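Poly-gamma-glutamate hydrolase (Bacillus phage phiNIT1, PDB 3A9L) hydrolyses the gamma-glutamyl linkages of bacterial poly-gamma-glutamate as a zinc peptidase of phage origin. Local coordinates at residues I52-V55 and V56-T59; A89-M92 and L93-T97. All coordinates share one frame; numbering follows the deposited sequence.

Contact 1. Residues I52-V55 and V56-T59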
ATOM      1  N   ILE A  52       3.671 -11.795   6.696  1.00 20.25           N
ATOM      2  CA  ILE A  52       3.281 -11.428   5.329  1.00 19.62           C
ATOM      3  C   ILE A  52       4.405 -10.647   4.636  1.00 20.53           C
ATOM      4  O   ILE A  52       4.669 -10.853   3.446  1.00 20.68           O
ATOM      5  CB  ILE A  52       1.960 -10.684   5.293  1.00 19.05           C
ATOM      6  CG1 ILE A  52       0.816 -11.707   5.375  1.00 17.85           C
ATOM      7  CG2 ILE A  52       1.857  -9.814   4.034  1.00 20.00           C
ATOM      8  CD1 ILE A  52      -0.454 -11.158   5.897  1.00 18.79           C
ATOM      9  N   TYR A  53       5.058  -9.766   5.386  1.00 21.25           N
ATOM     10  CA  TYR A  53       6.188  -8.980   4.850  1.00 23.28           C
ATOM     11  C   TYR A  53       7.275  -9.871   4.279  1.00 22.68           C
ATOM     12  O   TYR A  53       7.753  -9.641   3.164  1.00 23.01           O
ATOM     13  CB  TYR A  53       6.789  -8.112   5.939  1.00 23.92           C
ATOM     14  CG  TYR A  53       6.121  -6.775   6.088  1.00 27.51           C
ATOM     15  CD1 TYR A  53       4.736  -6.650   6.035  1.00 32.63           C
ATOM     16  CD2 TYR A  53       6.871  -5.644   6.292  1.00 31.16           C
ATOM     17  CE1 TYR A  53       4.133  -5.425   6.168  1.00 32.42           C
ATOM     18  CE2 TYR A  53       6.281  -4.414   6.434  1.00 34.33           C
ATOM     19  CZ  TYR A  53       4.913  -4.310   6.366  1.00 32.92           C
ATOM     20  OH  TYR A  53       4.345  -3.073   6.503  1.00 32.73           O
ATOM     21  N   ARG A  54       7.660 -10.875   5.062  1.00 22.11           N
ATOM     22  CA  ARG A  54       8.698 -11.830   4.716  1.00 21.25           C
ATOM     23  C   ARG A  54       8.264 -12.715   3.529  1.00 21.10           C
ATOM     24  O   ARG A  54       9.063 -12.982   2.615  1.00 20.31           O
ATOM     25  CB  ARG A  54       9.034 -12.691   5.958  1.00 22.86           C
ATOM     26  CG  ARG A  54      10.262 -13.646   5.837  1.00 23.93           C
ATOM     27  CD  ARG A  54      11.566 -12.842   5.640  1.00 27.32           C
ATOM     28  NE  ARG A  54      12.688 -13.722   5.354  1.00 27.71           N
ATOM     29  CZ  ARG A  54      13.771 -13.350   4.681  1.00 30.18           C
ATOM     30  NH1 ARG A  54      13.875 -12.103   4.221  1.00 27.16           N
ATOM     31  NH2 ARG A  54      14.747 -14.223   4.466  1.00 27.98           N
ATOM     32  N   VAL A  55       7.012 -13.192   3.546  1.00 19.65           N
ATOM     33  CA  VAL A  55       6.521 -13.988   2.416  1.00 19.48           C
ATOM     34  C   VAL A  55       6.506 -13.192   1.103  1.00 19.64           C
ATOM     35  O   VAL A  55       6.786 -13.720   0.008  1.00 20.73           O
ATOM     36  CB  VAL A  55       5.113 -14.618   2.679  1.00 18.55           C
ATOM     37  CG1 VAL A  55       4.605 -15.326   1.424  1.00 18.39           C
ATOM     38  CG2 VAL A  55       5.206 -15.645   3.790  1.00 16.61           C
ATOM     39  N   VAL A  56       6.144 -11.928   1.213  1.00 19.71           N
ATOM     40  CA  VAL A  56       6.119 -11.041   0.061  1.00 20.28           C
ATOM     41  C   VAL A  56       7.543 -10.718  -0.405  1.00 20.52           C
ATOM     42  O   VAL A  56       7.815 -10.672  -1.623  1.00 20.06           O
ATOM     43  CB  VAL A  56       5.291  -9.775   0.391  1.00 20.47           C
ATOM     44  CG1 VAL A  56       5.558  -8.625  -0.614  1.00 20.69           C
ATOM     45  CG2 VAL A  56       3.820 -10.143   0.395  1.00 19.20           C
ATOM     46  N   GLU A  57       8.437 -10.480   0.556  1.00 21.23           N
ATOM     47  CA  GLU A  57       9.849 -10.190   0.251  1.00 22.65           C
ATOM     48  C   GLU A  57      10.490 -11.418  -0.416  1.00 22.72           C
ATOM     49  O   GLU A  57      11.255 -11.279  -1.370  1.00 22.07           O
ATOM     50  CB  GLU A  57      10.604  -9.770   1.506  1.00 23.38           C
ATOM     51  CG  GLU A  57      10.338  -8.342   1.953  1.00 27.37           C
ATOM     52  CD  GLU A  57      10.384  -8.199   3.476  1.00 32.96           C
ATOM     53  OE1 GLU A  57      11.116  -9.000   4.116  1.00 35.04           O
ATOM     54  OE2 GLU A  57       9.656  -7.322   4.026  1.00 34.01           O
ATOM     55  N   LEU A  58      10.107 -12.610   0.041  1.00 21.70           N
ATOM     56  CA  LEU A  58      10.542 -13.875  -0.614  1.00 22.96           C
ATOM     57  C   LEU A  58       9.936 -14.220  -1.973  1.00 23.24           C
ATOM     58  O   LEU A  58      10.563 -14.926  -2.762  1.00 24.40           O
ATOM     59  CB  LEU A  58      10.304 -15.068   0.309  1.00 21.54           C
ATOM     60  CG  LEU A  58      11.106 -15.180   1.592  1.00 23.18           C
ATOM     61  CD1 LEU A  58      10.642 -16.420   2.317  1.00 22.36           C
ATOM     62  CD2 LEU A  58      12.576 -15.199   1.311  1.00 21.89           C
ATOM     63  N   THR A  59       8.709 -13.767  -2.236  1.00 23.70           N
ATOM     64  CA  THR A  59       7.943 -14.212  -3.419  1.00 22.78           C
ATOM     65  C   THR A  59       7.751 -13.161  -4.503  1.00 22.38           C
ATOM     66  O   THR A  59       7.643 -13.494  -5.685  1.00 22.28           O
ATOM     67  CB  THR A  59       6.530 -14.734  -3.020  1.00 22.48           C
ATOM     68  OG1 THR A  59       5.835 -13.711  -2.298  1.00 24.16           O
ATOM     69  CG2 THR A  59       6.627 -15.974  -2.103  1.00 21.70           C
TER

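Contact 2. Residues A89-M92 and L93-T97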
ATOM      1  N   ALA A  89      -9.447  -4.190  -0.268  1.00 17.66           N
ATOM      2  CA  ALA A  89      -9.254  -5.630  -0.156  1.00 17.86           C
ATOM      3  C   ALA A  89     -10.016  -6.420  -1.238  1.00 18.37           C
ATOM      4  O   ALA A  89      -9.419  -7.183  -1.983  1.00 18.29           O
ATOM      5  CB  ALA A  89      -9.681  -6.111   1.245  1.00 17.18           C
ATOM      6  N   VAL A  90     -11.324  -6.189  -1.320  1.00 17.28           N
ATOM      7  CA  VAL A  90     -12.208  -6.819  -2.292  1.00 18.66           C
ATOM      8  C   VAL A  90     -11.793  -6.506  -3.727  1.00 17.82           C
ATOM      9  O   VAL A  90     -11.902  -7.362  -4.606  1.00 18.51           O
ATOM     10  CB  VAL A  90     -13.661  -6.332  -2.096  1.00 18.40           C
ATOM     11  CG1 VAL A  90     -14.610  -6.999  -3.065  1.00 19.52           C
ATOM     12  CG2 VAL A  90     -14.118  -6.552  -0.647  1.00 19.55           C
ATOM     13  N   CYS A  91     -11.347  -5.280  -3.966  1.00 18.30           N
ATOM     14  CA  CYS A  91     -10.838  -4.934  -5.279  1.00 19.44           C
ATOM     15  C   CYS A  91      -9.548  -5.751  -5.523  1.00 18.85           C
ATOM     16  O   CYS A  91      -9.408  -6.413  -6.534  1.00 20.37           O
ATOM     17  CB  CYS A  91     -10.643  -3.423  -5.393  1.00 18.37           C
ATOM     18  SG  CYS A  91     -10.292  -2.835  -7.041  1.00 27.75           S
ATOM     19  N   MET A  92      -8.619  -5.732  -4.581  1.00 19.03           N
ATOM     20  CA  MET A  92      -7.375  -6.494  -4.714  1.00 18.88           C
ATOM     21  C   MET A  92      -7.640  -7.985  -4.929  1.00 19.83           C
ATOM     22  O   MET A  92      -7.154  -8.579  -5.885  1.00 20.34           O
ATOM     23  CB  MET A  92      -6.478  -6.281  -3.486  1.00 18.17           C
ATOM     24  CG  MET A  92      -5.812  -4.938  -3.472  1.00 20.19           C
ATOM     25  SD  MET A  92      -4.525  -4.888  -4.749  1.00 20.95           S
ATOM     26  CE  MET A  92      -3.250  -5.902  -4.054  1.00 18.77           C
ATOM     27  N   LEU A  93      -8.463  -8.589  -4.076  1.00 20.16           N
ATOM     28  CA  LEU A  93      -8.723 -10.027  -4.242  1.00 20.31           C
ATOM     29  C   LEU A  93      -9.148 -10.376  -5.665  1.00 20.43           C
ATOM     30  O   LEU A  93      -8.614 -11.326  -6.254  1.00 20.21           O
ATOM     31  CB  LEU A  93      -9.732 -10.553  -3.208  1.00 19.05           C
ATOM     32  CG  LEU A  93      -9.104 -11.062  -1.889  1.00 17.71           C
ATOM     33  CD1 LEU A  93      -8.452 -12.374  -2.175  1.00 18.81           C
ATOM     34  CD2 LEU A  93      -8.079 -10.076  -1.315  1.00 18.91           C
ATOM     35  N   SER A  94     -10.070  -9.587  -6.218  1.00 21.26           N
ATOM     36  CA  SER A  94     -10.662  -9.835  -7.525  1.00 21.94           C
ATOM     37  C   SER A  94      -9.680  -9.702  -8.672  1.00 22.63           C
ATOM     38  O   SER A  94      -9.974 -10.156  -9.792  1.00 22.61           O
ATOM     39  CB  SER A  94     -11.814  -8.862  -7.783  1.00 20.91           C
ATOM     40  OG  SER A  94     -11.265  -7.572  -8.058  1.00 24.90           O
ATOM     41  N   LYS A  95      -8.548  -9.055  -8.399  1.00 22.93           N
ATOM     42  CA  LYS A  95      -7.490  -8.818  -9.398  1.00 23.61           C
ATOM     43  C   LYS A  95      -6.372  -9.879  -9.362  1.00 23.60           C
ATOM     44  O   LYS A  95      -5.376  -9.811 -10.104  1.00 24.37           O
ATOM     45  CB  LYS A  95      -6.921  -7.403  -9.217  1.00 24.25           C
ATOM     46  CG  LYS A  95      -7.935  -6.266  -9.337  1.00 24.75           C
ATOM     47  CD  LYS A  95      -8.704  -6.317 -10.654  1.00 27.97           C
ATOM     48  CE  LYS A  95      -9.395  -4.979 -10.953  1.00 26.18           C
ATOM     49  NZ  LYS A  95     -10.026  -4.377  -9.748  1.00 26.83           N
ATOM     50  N   HIS A  96      -6.553 -10.884  -8.508  1.00 23.34           N
ATOM     51  CA  HIS A  96      -5.574 -11.960  -8.397  1.00 23.00           C
ATOM     52  C   HIS A  96      -6.210 -13.325  -8.549  1.00 23.49           C
ATOM     53  O   HIS A  96      -7.259 -13.614  -7.965  1.00 22.42           O
ATOM     54  CB  HIS A  96      -4.848 -11.915  -7.059  1.00 22.34           C
ATOM     55  CG  HIS A  96      -4.098 -10.655  -6.835  1.00 21.46           C
ATOM     56  ND1 HIS A  96      -4.707  -9.491  -6.435  1.00 20.27           N
ATOM     57  CD2 HIS A  96      -2.781 -10.371  -6.956  1.00 19.77           C
ATOM     58  CE1 HIS A  96      -3.796  -8.541  -6.323  1.00 20.73           C
ATOM     59  NE2 HIS A  96      -2.624  -9.047  -6.649  1.00 19.23           N
ATOM     60  N   THR A  97      -5.535 -14.180  -9.305  1.00 22.77           N
ATOM     61  CA  THR A  97      -5.973 -15.565  -9.441  1.00 23.22           C
ATOM     62  C   THR A  97      -6.068 -16.294  -8.122  1.00 22.97           C
ATOM     63  O   THR A  97      -7.062 -16.968  -7.860  1.00 23.34           O
ATOM     64  CB  THR A  97      -5.024 -16.356 -10.325  1.00 22.94           C
ATOM     65  OG1 THR A  97      -4.807 -15.605 -11.522  1.00 22.14           O
ATOM     66  CG2 THR A  97      -5.635 -17.764 -10.683  1.00 23.39           C
TER

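Contact 1. Residues I52-V55 and V56-T59
Glu-57 folds back over the preceding turn toward Tyr-53 and Arg-54. Its OE2 comes to 3.5 Å from Tyr-53 CB, with the carboxylate turned 78° from the phenol ring and lying obliquely to it. OE1 sits at the edge of the Arg-54 guanidinium, near its plane, but NH1 of Arg-54 is 4.2 Å from that oxygen, too far for a salt bridge, though the charges probably attract. One face of the same guanidinium carries Leu-58 CD2, 4.0 Å from Arg-54 CZ. A bend at chi2 of Arg-54 (64°) turns the chain toward Leu-58. Behind these side chains runs regular i to i+4 bonding, such as Glu-57 N to Tyr-53 O at 2.8 Å, in the last turns of the connecting helix of a beta-alpha-beta unit between strands 34-42 and 62-68. At its end Thr-59 OG1 lies 2.5 Å from Val-55 O, a doubtfully short bond, while Thr-59 N reaches that oxygen only weakly; OG1 also accepts from Gly-61 N. On the sheet side Ile-52 CG2 meets Val-56 CG2 at 4.1 Å, and Ile-52 packs on Leu-63, Leu-65 and Ser-38. Tyr-53 OH is held by Glu-26, whereas Arg-54 and Leu-58 lean on helix 190-209.

Contact 2. Residues A89-M92 and L93-T97
Leu-93 N donates to Ala-89 O at 2.7 Å, an almost straight bond (172°) that continues the alpha-helical pattern, and Leu-93 CD2 lies 3.3 Å from the same Ala-89 O. Beyond the backbone bond, the leucine turns inward onto Phe-37 of strand 34-42 and onto Ile-152 and Cys-156 of neighbouring loops. At Ser-94 the helical bonding slackens: its N reaches Val-90 O only weakly. The hydroxyl makes a separate bond: chi1 of 74° sets OG between the backbone N and the carbonyl carbon, from where it donates to Cys-91 O at 2.7 Å. The chain is passing here from helix 87-94 toward strand 98-105, which carries the zinc ligand His-103. Lys-95 N accordingly switches to Met-92 O, three residues back, at 2.9 Å, keeping just a weak bond to Cys-91 O. The lysine chain curls back over the last turn, putting NZ 3.1 Å from Cys-91 SG. His-96 then takes a second grip on Met-92 O: ND1 donates at 2.7 Å with the oxygen in the ring plane, and Lys-95 N comes to that oxygen from the opposite face of the carbonyl plane. This leaves ND1 protonated, and NE2 is tied to Ser-62 OG, so both ring nitrogens are engaged and the imidazole's rotation is fixed. Met-92, coiled by bends at chi2 and chi3, brings CE to 3.5 Å from His-96 CE1, with SD at the ring's edge. In the second subunit, Met-88 packs against Met-92 and Pro-87 against Cys-91.

How the contacts relate
Both contacts are local, made within the closing turns of helices that lead into strands of the central mixed sheet, and each is partly buried. Their centres lie 18 Å apart, with nearest atoms about 9 Å from each other. Strands 34-42 and 62-68 serve both, as each helix packs on them. Contact 1 faces helix 190-209 on its other flank, and no other chain of the assembly touches it; contact 2 lies partly at the subunit interface. Each brings a hydroxyl to a carbonyl near the helix end, Thr-59 and Ser-94 respectively, but contact 2 adds a buried histidine donor, whereas contact 1 sets an arginine near a glutamate without a salt bridge.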